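Local coordinates for endoglucanase A (Clostridium cellulolyticum, PDB 1EDG), which hydrolyses internal beta-1,4-glucosidic bonds of cellulose through its family 5 glycoside hydrolase catalytic domain, at residues Asn49-Glu54 with Asp97-Arg102; Asp40-Thr45 with Ser83-Val88; Leu6-Gln11 with Arg319-Ser324. All coordinates share one frame; numbering follows the deposited sequence.

Contact 1 (Asn49-Glu54 with Asp97-Arg102)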
loop_
_atom_site.group_PDB
_atom_site.type_symbol
_atom_site.label_atom_id
_atom_site.label_comp_id
_atom_site.label_asym_id
_atom_site.label_seq_id
_atom_site.Cartn_x
_atom_site.Cartn_y
_atom_site.Cartn_z
ATOM N N ASN A 49 -6.961 24.058 11.304
ATOM C CA ASN A 49 -6.745 23.217 12.481
ATOM C C ASN A 49 -6.159 21.872 12.036
ATOM O O ASN A 49 -6.083 21.598 10.833
ATOM C CB ASN A 49 -8.047 23.018 13.261
ATOM C CG ASN A 49 -9.040 22.147 12.531
ATOM O OD1 ASN A 49 -9.190 20.967 12.843
ATOM N ND2 ASN A 49 -9.726 22.721 11.554
ATOM N N GLU A 50 -5.767 21.024 12.985
ATOM C CA GLU A 50 -5.160 19.742 12.624
ATOM C C GLU A 50 -6.060 18.761 11.873
ATOM O O GLU A 50 -5.572 18.006 11.030
ATOM C CB GLU A 50 -4.502 19.062 13.837
ATOM C CG GLU A 50 -5.415 18.203 14.688
ATOM C CD GLU A 50 -4.651 17.399 15.727
ATOM O OE1 GLU A 50 -3.557 16.874 15.407
ATOM O OE2 GLU A 50 -5.149 17.287 16.865
ATOM N N LEU A 51 -7.363 18.783 12.151
ATOM C CA LEU A 51 -8.296 17.884 11.471
ATOM C C LEU A 51 -8.466 18.209 9.989
ATOM O O LEU A 51 -8.869 17.346 9.203
ATOM C CB LEU A 51 -9.656 17.850 12.176
ATOM C CG LEU A 51 -9.739 17.005 13.454
ATOM C CD1 LEU A 51 -11.140 17.083 14.037
ATOM C CD2 LEU A 51 -9.383 15.552 13.151
ATOM N N ASP A 52 -8.114 19.430 9.597
ATOM C CA ASP A 52 -8.217 19.842 8.201
ATOM C C ASP A 52 -7.255 19.070 7.309
ATOM O O ASP A 52 -7.350 19.132 6.080
ATOM C CB ASP A 52 -7.943 21.339 8.045
ATOM C CG ASP A 52 -9.101 22.201 8.497
ATOM O OD1 ASP A 52 -10.196 21.672 8.775
ATOM O OD2 ASP A 52 -8.908 23.426 8.568
ATOM N N TYR A 53 -6.296 18.378 7.917
ATOM C CA TYR A 53 -5.348 17.601 7.133
ATOM C C TYR A 53 -6.082 16.533 6.308
ATOM O O TYR A 53 -5.678 16.233 5.182
ATOM C CB TYR A 53 -4.285 16.966 8.035
ATOM C CG TYR A 53 -3.147 17.903 8.396
ATOM C CD1 TYR A 53 -2.156 18.210 7.468
ATOM C CD2 TYR A 53 -3.061 18.475 9.666
ATOM C CE1 TYR A 53 -1.101 19.064 7.790
ATOM C CE2 TYR A 53 -2.007 19.333 10.004
ATOM C CZ TYR A 53 -1.031 19.622 9.060
ATOM O OH TYR A 53 0.017 20.462 9.374
ATOM N N GLU A 54 -7.191 16.024 6.840
ATOM C CA GLU A 54 -7.977 15.002 6.143
ATOM C C GLU A 54 -8.553 15.475 4.810
ATOM O O GLU A 54 -8.629 14.701 3.855
ATOM C CB GLU A 54 -9.120 14.485 7.022
ATOM C CG GLU A 54 -9.997 13.453 6.306
ATOM C CD GLU A 54 -11.151 12.942 7.138
ATOM O OE1 GLU A 54 -11.358 13.417 8.274
ATOM O OE2 GLU A 54 -11.862 12.044 6.653
ATOM N N ASP A 97 -4.738 12.992 20.591
ATOM C CA ASP A 97 -5.932 12.164 20.753
ATOM C C ASP A 97 -7.035 12.531 19.761
ATOM O O ASP A 97 -7.838 11.684 19.375
ATOM C CB ASP A 97 -6.472 12.266 22.178
ATOM C CG ASP A 97 -5.607 11.533 23.180
ATOM O OD1 ASP A 97 -5.372 10.321 22.979
ATOM O OD2 ASP A 97 -5.165 12.164 24.167
ATOM N N VAL A 98 -7.071 13.797 19.356
ATOM C CA VAL A 98 -8.072 14.279 18.408
ATOM C C VAL A 98 -7.859 13.590 17.065
ATOM O O VAL A 98 -8.813 13.147 16.429
ATOM C CB VAL A 98 -8.008 15.835 18.253
ATOM C CG1 VAL A 98 -8.812 16.306 17.050
ATOM C CG2 VAL A 98 -8.546 16.496 19.506
ATOM N N TRP A 99 -6.599 13.478 16.658
ATOM C CA TRP A 99 -6.255 12.833 15.397
ATOM C C TRP A 99 -6.494 11.329 15.493
ATOM O O TRP A 99 -7.087 10.734 14.587
ATOM C CB TRP A 99 -4.799 13.107 15.046
ATOM C CG TRP A 99 -4.362 12.522 13.743
ATOM C CD1 TRP A 99 -3.518 11.463 13.567
ATOM C CD2 TRP A 99 -4.683 13.001 12.426
ATOM N NE1 TRP A 99 -3.282 11.262 12.231
ATOM C CE2 TRP A 99 -3.984 12.188 11.505
ATOM C CE3 TRP A 99 -5.486 14.042 11.935
ATOM C CZ2 TRP A 99 -4.060 12.383 10.120
ATOM C CZ3 TRP A 99 -5.560 14.237 10.551
ATOM C CH2 TRP A 99 -4.849 13.409 9.664
ATOM N N MET A 100 -6.048 10.724 16.594
ATOM C CA MET A 100 -6.217 9.285 16.806
ATOM C C MET A 100 -7.692 8.883 16.781
ATOM O O MET A 100 -8.058 7.875 16.167
ATOM C CB MET A 100 -5.581 8.850 18.131
ATOM C CG MET A 100 -5.540 7.338 18.332
ATOM S SD MET A 100 -4.434 6.473 17.171
ATOM C CE MET A 100 -2.943 6.392 18.143
ATOM N N ASN A 101 -8.539 9.680 17.429
ATOM C CA ASN A 101 -9.976 9.400 17.470
ATOM C C ASN A 101 -10.603 9.381 16.081
ATOM O O ASN A 101 -11.406 8.500 15.775
ATOM C CB ASN A 101 -10.711 10.418 18.348
ATOM C CG ASN A 101 -10.395 10.256 19.819
ATOM O OD1 ASN A 101 -9.895 9.214 20.251
ATOM N ND2 ASN A 101 -10.677 11.292 20.601
ATOM N N ARG A 102 -10.234 10.348 15.249
ATOM C CA ARG A 102 -10.767 10.436 13.898
ATOM C C ARG A 102 -10.295 9.255 13.040
ATOM O O ARG A 102 -11.086 8.666 12.296
ATOM C CB ARG A 102 -10.389 11.773 13.259
ATOM C CG ARG A 102 -10.872 11.951 11.823
ATOM C CD ARG A 102 -12.385 11.752 11.675
ATOM N NE ARG A 102 -12.775 11.785 10.267
ATOM C CZ ARG A 102 -13.843 11.173 9.759
ATOM N NH1 ARG A 102 -14.661 10.474 10.532
ATOM N NH2 ARG A 102 -14.070 11.230 8.457
#
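Residues 49-54, in the connection that follows the first barrel strand, pack against the first turns of helix 97-111, which lies between the second and third strands; L51 and W99 are the closest residues along the backbone, CA atoms 6.7 Å apart. At one end, E54 and R102 form a two-pronged salt bridge. R102 approaches side-on: NE donates to E54 OE1 (2.9 Å, N-H...O 170°) and NH2 to E54 OE2 (3.0 Å). NH2 takes the syn lone pair of OE2, whereas NE comes to the syn side of OE1 but off the carboxylate plane; carboxylate and guanidinium are twisted by 33°. E54 reaches the arginine with a fully extended chain (chi1 178°), whereas R102 bends at chi2. NH1 has its own partners in E105 and Y109, and T62 bonds both to R102 NH2 and to E54 OE2, so two bonds between the charged groups plus these neighbours should fix the rotation of both.

Apolar packing joins L51 to V98 and Y53 to W99. L51 CG sits 3.8 Å from V98 CG1, the two side chains crossing at about a right angle, and L51 CD2 rests 3.9 Å from R102 CB. W99 CZ3 lies 3.9 Å from Y53 CB, which approaches the indole obliquely. E50 OE2 comes 3.5 Å from V98 CB while bonding to S96 just before the helix. N49 OD1 accepts from L51 N, an Asx turn at the start of the segment. The connection after strand 32-34 thus packs on helix 97-111, which follows strand 77-80 by way of the 88-89/94-95 hairpin, within the closed (beta/alpha)8 barrel of this family 5 enzyme.

Contact 2 (Asp40-Thr45 with Ser83-Val88); sequences DAFNGT and SWHPHV
D40 and S83 bring the two loops closest, with CA atoms 4.5 Å apart, and neither segment makes a regular strand pairing with the other here. The loops follow strands 32-34 and 77-80, at the C-terminal end of the barrel, where TIM-barrel enzymes carry their active sites. The direct polar link is S83 OG donating to D40 O (2.8 Å). The hydroxyl comes from above the carbonyl plane, 37° out of it, so it leans over the carbonyl instead of meeting it head-on. S83 holds OG beside its own backbone N (chi1 -70°), which turns the hydroxyl to the D40 carbonyl. H123 of the following strand's loop supplies further bonds to both atoms, its backbone N to S83 OG and its ND1 to D40 O.

Farther along, H85 meets F42: CE1 of the H85 imidazole stands 3.6 Å from F42 CB. The two rings meet obliquely, inclined at 46° with centroids 5.9 Å apart. On the histidine itself, P86 CD lies over one face, toward its rim, and D124 bonds ND1. A water 2.8 Å from H85 NE2 donates to F42 O at 3.1 Å. Each ring nitrogen of H85 thus has a hydrogen-bonding partner, which would hold the imidazole against rotation.

Polar atoms therefore knit this junction: a buried carbonyl is satisfied by a serine and a histidine, and a water bridges main chain to imidazole.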
loop_
_atom_site.group_PDB
_atom_site.type_symbol
_atom_site.label_atom_id
_atom_site.label_comp_id
_atom_site.label_asym_id
_atom_site.label_seq_id
_atom_site.Cartn_x
_atom_site.Cartn_y
_atom_site.Cartn_z
ATOM N N ASP A 40 -2.932 10.932 4.849
ATOM C CA ASP A 40 -1.520 11.003 4.467
ATOM C C ASP A 40 -1.052 12.417 4.092
ATOM O O ASP A 40 0.149 12.645 3.883
ATOM C CB ASP A 40 -1.176 10.004 3.336
ATOM C CG ASP A 40 -2.223 9.959 2.223
ATOM O OD1 ASP A 40 -3.402 9.719 2.524
ATOM O OD2 ASP A 40 -1.857 10.104 1.041
ATOM N N ALA A 41 -1.991 13.356 3.985
ATOM C CA ALA A 41 -1.647 14.737 3.650
ATOM C C ALA A 41 -0.821 15.319 4.806
ATOM O O ALA A 41 -1.155 15.114 5.974
ATOM C CB ALA A 41 -2.912 15.561 3.435
ATOM N N PHE A 42 0.263 16.023 4.483
ATOM C CA PHE A 42 1.114 16.598 5.524
ATOM C C PHE A 42 1.352 18.101 5.391
ATOM O O PHE A 42 2.165 18.670 6.119
ATOM C CB PHE A 42 2.449 15.849 5.612
ATOM C CG PHE A 42 3.253 15.880 4.348
ATOM C CD1 PHE A 42 4.151 16.913 4.103
ATOM C CD2 PHE A 42 3.123 14.873 3.402
ATOM C CE1 PHE A 42 4.905 16.933 2.933
ATOM C CE2 PHE A 42 3.871 14.889 2.237
ATOM C CZ PHE A 42 4.762 15.918 1.999
ATOM N N ASN A 43 0.659 18.732 4.453
ATOM C CA ASN A 43 0.777 20.167 4.241
ATOM C C ASN A 43 -0.468 20.649 3.513
ATOM O O ASN A 43 -1.359 19.847 3.212
ATOM C CB ASN A 43 2.056 20.526 3.464
ATOM C CG ASN A 43 2.103 19.921 2.068
ATOM O OD1 ASN A 43 1.077 19.711 1.423
ATOM N ND2 ASN A 43 3.311 19.655 1.589
ATOM N N GLY A 44 -0.558 21.953 3.274
ATOM C CA GLY A 44 -1.719 22.486 2.589
ATOM C C GLY A 44 -1.723 23.997 2.503
ATOM O O GLY A 44 -0.992 24.673 3.228
ATOM N N THR A 45 -2.565 24.524 1.622
ATOM C CA THR A 45 -2.674 25.960 1.414
ATOM C C THR A 45 -3.491 26.638 2.511
ATOM O O THR A 45 -3.144 27.726 2.961
ATOM C CB THR A 45 -3.306 26.272 0.041
ATOM O OG1 THR A 45 -2.700 25.446 -0.963
ATOM C CG2 THR A 45 -3.093 27.734 -0.326
ATOM N N SER A 83 -0.102 9.916 7.742
ATOM C CA SER A 83 1.147 10.622 8.013
ATOM C C SER A 83 0.971 11.178 9.426
ATOM O O SER A 83 0.214 12.123 9.648
ATOM C CB SER A 83 1.383 11.743 6.999
ATOM O OG SER A 83 1.690 11.221 5.710
ATOM N N TRP A 84 1.639 10.554 10.389
ATOM C CA TRP A 84 1.520 10.953 11.787
ATOM C C TRP A 84 2.388 12.119 12.252
ATOM O O TRP A 84 2.058 12.761 13.254
ATOM C CB TRP A 84 1.821 9.763 12.701
ATOM C CG TRP A 84 1.068 8.526 12.370
ATOM C CD1 TRP A 84 1.422 7.570 11.454
ATOM C CD2 TRP A 84 -0.175 8.096 12.941
ATOM N NE1 TRP A 84 0.476 6.580 11.423
ATOM C CE2 TRP A 84 -0.518 6.874 12.327
ATOM C CE3 TRP A 84 -1.035 8.626 13.917
ATOM C CZ2 TRP A 84 -1.685 6.166 12.651
ATOM C CZ3 TRP A 84 -2.195 7.926 14.245
ATOM C CH2 TRP A 84 -2.509 6.706 13.612
ATOM N N HIS A 85 3.475 12.408 11.543
ATOM C CA HIS A 85 4.392 13.472 11.977
ATOM C C HIS A 85 3.808 14.859 12.281
ATOM O O HIS A 85 4.294 15.538 13.185
ATOM C CB HIS A 85 5.660 13.542 11.098
ATOM C CG HIS A 85 5.504 14.333 9.835
ATOM N ND1 HIS A 85 5.254 13.748 8.611
ATOM C CD2 HIS A 85 5.601 15.666 9.600
ATOM C CE1 HIS A 85 5.201 14.685 7.679
ATOM N NE2 HIS A 85 5.408 15.857 8.254
ATOM N N PRO A 86 2.781 15.314 11.533
ATOM C CA PRO A 86 2.286 16.644 11.910
ATOM C C PRO A 86 1.311 16.603 13.094
ATOM O O PRO A 86 0.767 17.634 13.495
ATOM C CB PRO A 86 1.627 17.146 10.626
ATOM C CG PRO A 86 1.181 15.924 9.954
ATOM C CD PRO A 86 2.277 14.924 10.200
ATOM N N HIS A 87 1.142 15.424 13.688
ATOM C CA HIS A 87 0.224 15.235 14.811
ATOM C C HIS A 87 0.914 14.657 16.045
ATOM O O HIS A 87 0.264 14.129 16.953
ATOM C CB HIS A 87 -0.911 14.314 14.369
ATOM C CG HIS A 87 -1.587 14.774 13.116
ATOM N ND1 HIS A 87 -1.247 14.300 11.867
ATOM C CD2 HIS A 87 -2.534 15.720 12.914
ATOM C CE1 HIS A 87 -1.949 14.941 10.950
ATOM N NE2 HIS A 87 -2.738 15.805 11.559
ATOM N N VAL A 88 2.230 14.808 16.084
ATOM C CA VAL A 88 3.059 14.299 17.163
ATOM C C VAL A 88 3.760 15.472 17.875
ATOM O O VAL A 88 4.104 16.467 17.232
ATOM C CB VAL A 88 4.084 13.308 16.542
ATOM C CG1 VAL A 88 5.392 13.322 17.270
ATOM C CG2 VAL A 88 3.492 11.910 16.503
HETATM O O HOH W 1 4.779 18.507 7.807
#

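Contact 3 (Leu6-Gln11 with Arg319-Ser324)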
loop_
_atom_site.group_PDB
_atom_site.type_symbol
_atom_site.label_atom_id
_atom_site.label_comp_id
_atom_site.label_asym_id
_atom_site.label_seq_id
_atom_site.Cartn_x
_atom_site.Cartn_y
_atom_site.Cartn_z
ATOM N N LEU A 6 -15.034 -3.588 -23.316
ATOM C CA LEU A 6 -13.647 -3.157 -23.158
ATOM C C LEU A 6 -12.804 -4.134 -22.343
ATOM O O LEU A 6 -11.584 -4.215 -22.521
ATOM C CB LEU A 6 -13.581 -1.766 -22.521
ATOM C CG LEU A 6 -14.229 -0.624 -23.309
ATOM C CD1 LEU A 6 -13.966 0.707 -22.601
ATOM C CD2 LEU A 6 -13.674 -0.594 -24.728
ATOM N N ILE A 7 -13.454 -4.878 -21.455
ATOM C CA ILE A 7 -12.771 -5.847 -20.599
ATOM C C ILE A 7 -12.278 -7.053 -21.408
ATOM O O ILE A 7 -13.064 -7.727 -22.081
ATOM C CB ILE A 7 -13.703 -6.307 -19.455
ATOM C CG1 ILE A 7 -14.145 -5.093 -18.632
ATOM C CG2 ILE A 7 -12.998 -7.320 -18.561
ATOM C CD1 ILE A 7 -15.195 -5.408 -17.589
ATOM N N PRO A 8 -10.958 -7.313 -21.383
ATOM C CA PRO A 8 -10.379 -8.441 -22.121
ATOM C C PRO A 8 -10.751 -9.793 -21.525
ATOM O O PRO A 8 -11.023 -9.903 -20.326
ATOM C CB PRO A 8 -8.878 -8.183 -22.014
ATOM C CG PRO A 8 -8.754 -7.552 -20.649
ATOM C CD PRO A 8 -9.915 -6.577 -20.640
ATOM N N ASN A 9 -10.776 -10.813 -22.377
ATOM C CA ASN A 9 -11.097 -12.174 -21.969
ATOM C C ASN A 9 -9.753 -12.854 -21.762
ATOM O O ASN A 9 -9.044 -13.135 -22.729
ATOM C CB ASN A 9 -11.877 -12.880 -23.081
ATOM C CG ASN A 9 -12.423 -14.228 -22.650
ATOM O OD1 ASN A 9 -11.736 -15.024 -22.010
ATOM N ND2 ASN A 9 -13.677 -14.489 -22.999
ATOM N N LEU A 10 -9.394 -13.085 -20.503
ATOM C CA LEU A 10 -8.112 -13.695 -20.168
ATOM C C LEU A 10 -8.252 -15.043 -19.477
ATOM O O LEU A 10 -9.168 -15.248 -18.680
ATOM C CB LEU A 10 -7.312 -12.754 -19.258
ATOM C CG LEU A 10 -7.088 -11.319 -19.751
ATOM C CD1 LEU A 10 -6.473 -10.474 -18.638
ATOM C CD2 LEU A 10 -6.199 -11.309 -20.982
ATOM N N GLN A 11 -7.345 -15.957 -19.808
ATOM C CA GLN A 11 -7.308 -17.287 -19.210
ATOM C C GLN A 11 -5.853 -17.575 -18.830
ATOM O O GLN A 11 -5.163 -18.342 -19.500
ATOM C CB GLN A 11 -7.823 -18.345 -20.192
ATOM C CG GLN A 11 -9.308 -18.249 -20.492
ATOM C CD GLN A 11 -10.169 -18.357 -19.240
ATOM O OE1 GLN A 11 -9.974 -19.250 -18.402
ATOM N NE2 GLN A 11 -11.130 -17.448 -19.107
ATOM N N ARG A 319 -6.356 1.379 -20.408
ATOM C CA ARG A 319 -6.290 1.233 -18.956
ATOM C C ARG A 319 -7.106 0.037 -18.457
ATOM O O ARG A 319 -6.709 -0.629 -17.497
ATOM C CB ARG A 319 -6.695 2.527 -18.236
ATOM C CG ARG A 319 -5.679 3.667 -18.407
ATOM C CD ARG A 319 -5.800 4.738 -17.310
ATOM N NE ARG A 319 -7.104 5.406 -17.293
ATOM C CZ ARG A 319 -7.676 5.914 -16.205
ATOM N NH1 ARG A 319 -7.067 5.839 -15.032
ATOM N NH2 ARG A 319 -8.868 6.486 -16.285
ATOM N N VAL A 320 -8.227 -0.257 -19.113
ATOM C CA VAL A 320 -9.040 -1.409 -18.720
ATOM C C VAL A 320 -8.225 -2.685 -18.982
ATOM O O VAL A 320 -8.138 -3.574 -18.126
ATOM C CB VAL A 320 -10.371 -1.482 -19.517
ATOM C CG1 VAL A 320 -11.101 -2.794 -19.208
ATOM C CG2 VAL A 320 -11.264 -0.297 -19.158
ATOM N N GLU A 321 -7.598 -2.746 -20.154
ATOM C CA GLU A 321 -6.781 -3.897 -20.536
ATOM C C GLU A 321 -5.566 -4.069 -19.618
ATOM O O GLU A 321 -5.300 -5.174 -19.128
ATOM C CB GLU A 321 -6.358 -3.777 -22.003
ATOM C CG GLU A 321 -7.531 -3.928 -22.972
ATOM C CD GLU A 321 -7.193 -3.531 -24.396
ATOM O OE1 GLU A 321 -6.328 -2.653 -24.592
ATOM O OE2 GLU A 321 -7.809 -4.088 -25.328
ATOM N N TYR A 322 -4.868 -2.967 -19.347
ATOM C CA TYR A 322 -3.696 -2.986 -18.473
ATOM C C TYR A 322 -4.042 -3.437 -17.051
ATOM O O TYR A 322 -3.408 -4.353 -16.520
ATOM C CB TYR A 322 -3.012 -1.607 -18.456
ATOM C CG TYR A 322 -1.951 -1.432 -17.379
ATOM C CD1 TYR A 322 -0.654 -1.930 -17.551
ATOM C CD2 TYR A 322 -2.248 -0.764 -16.189
ATOM C CE1 TYR A 322 0.320 -1.759 -16.556
ATOM C CE2 TYR A 322 -1.290 -0.590 -15.196
ATOM C CZ TYR A 322 -0.013 -1.085 -15.381
ATOM O OH TYR A 322 0.921 -0.898 -14.385
ATOM N N MET A 323 -5.044 -2.821 -16.430
ATOM C CA MET A 323 -5.403 -3.205 -15.064
ATOM C C MET A 323 -5.910 -4.645 -14.957
ATOM O O MET A 323 -5.609 -5.345 -13.983
ATOM C CB MET A 323 -6.406 -2.227 -14.441
ATOM C CG MET A 323 -5.826 -0.837 -14.128
ATOM S SD MET A 323 -4.253 -0.877 -13.180
ATOM C CE MET A 323 -4.766 -1.657 -11.641
ATOM N N SER A 324 -6.673 -5.089 -15.958
ATOM C CA SER A 324 -7.198 -6.466 -15.972
ATOM C C SER A 324 -6.057 -7.484 -16.024
ATOM O O SER A 324 -6.037 -8.451 -15.251
ATOM C CB SER A 324 -8.144 -6.687 -17.168
ATOM O OG SER A 324 -9.346 -5.949 -17.013
HETATM O O HOH W 2 -10.370 -5.244 -24.677
#
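V320 turns CG1 anti to its backbone N (chi1 173°), and this methyl becomes the meeting point for the N-terminal segment: it lies 3.6 Å from L6 O and 3.7 Å from I7 CA. The I7 side chain crosses V320 at about a right angle, its CG1 being 3.9 Å from V320 CG1. One turn farther along the helix, S324 sets OG opposite its carbonyl carbon (chi1 -69°), where OG donates back to V320 O (2.9 Å). The same carbonyl also accepts from S324 N, and the two donors arrive from opposite faces of its plane. P8 rests on S324 CB, 3.6 Å from P8 CG, with S324 OG also near P8 CD. L10 CD1 lies 4.0 Å from S324 O.

No direct hydrogen bond spans the two segments; a water donates to both L6 O (2.7 Å) and E321 OE2, an oxygen that also forms a salt bridge with K317. Y374 of helix 365-374 bonds to P8 O and L10 N. The loop before helix 21-29 thus packs on helix 316-332, between barrel strands 303-308 and 336-339, through van der Waals contact of a proline and aliphatic groups, with one water as polar bridge.

In the fold
Contacts 1 and 2 form one continuous region on the same side of the chain's centre, their centres 10 Å apart and their segments alternating along the sequence. H87 of 83-88 is the shared piece: its ring stacks on W99, and Y53 meets it with planes at about 80°. A41 CB also packs 3.3 Å from Y53 O. Through contact 2, contact 1 is thereby tied to the end of the barrel where the active site is expected. Contact 3 is remote, its centre 39 Å from contact 1 and 37 Å from contact 2, on the opposite side of the chain's centre.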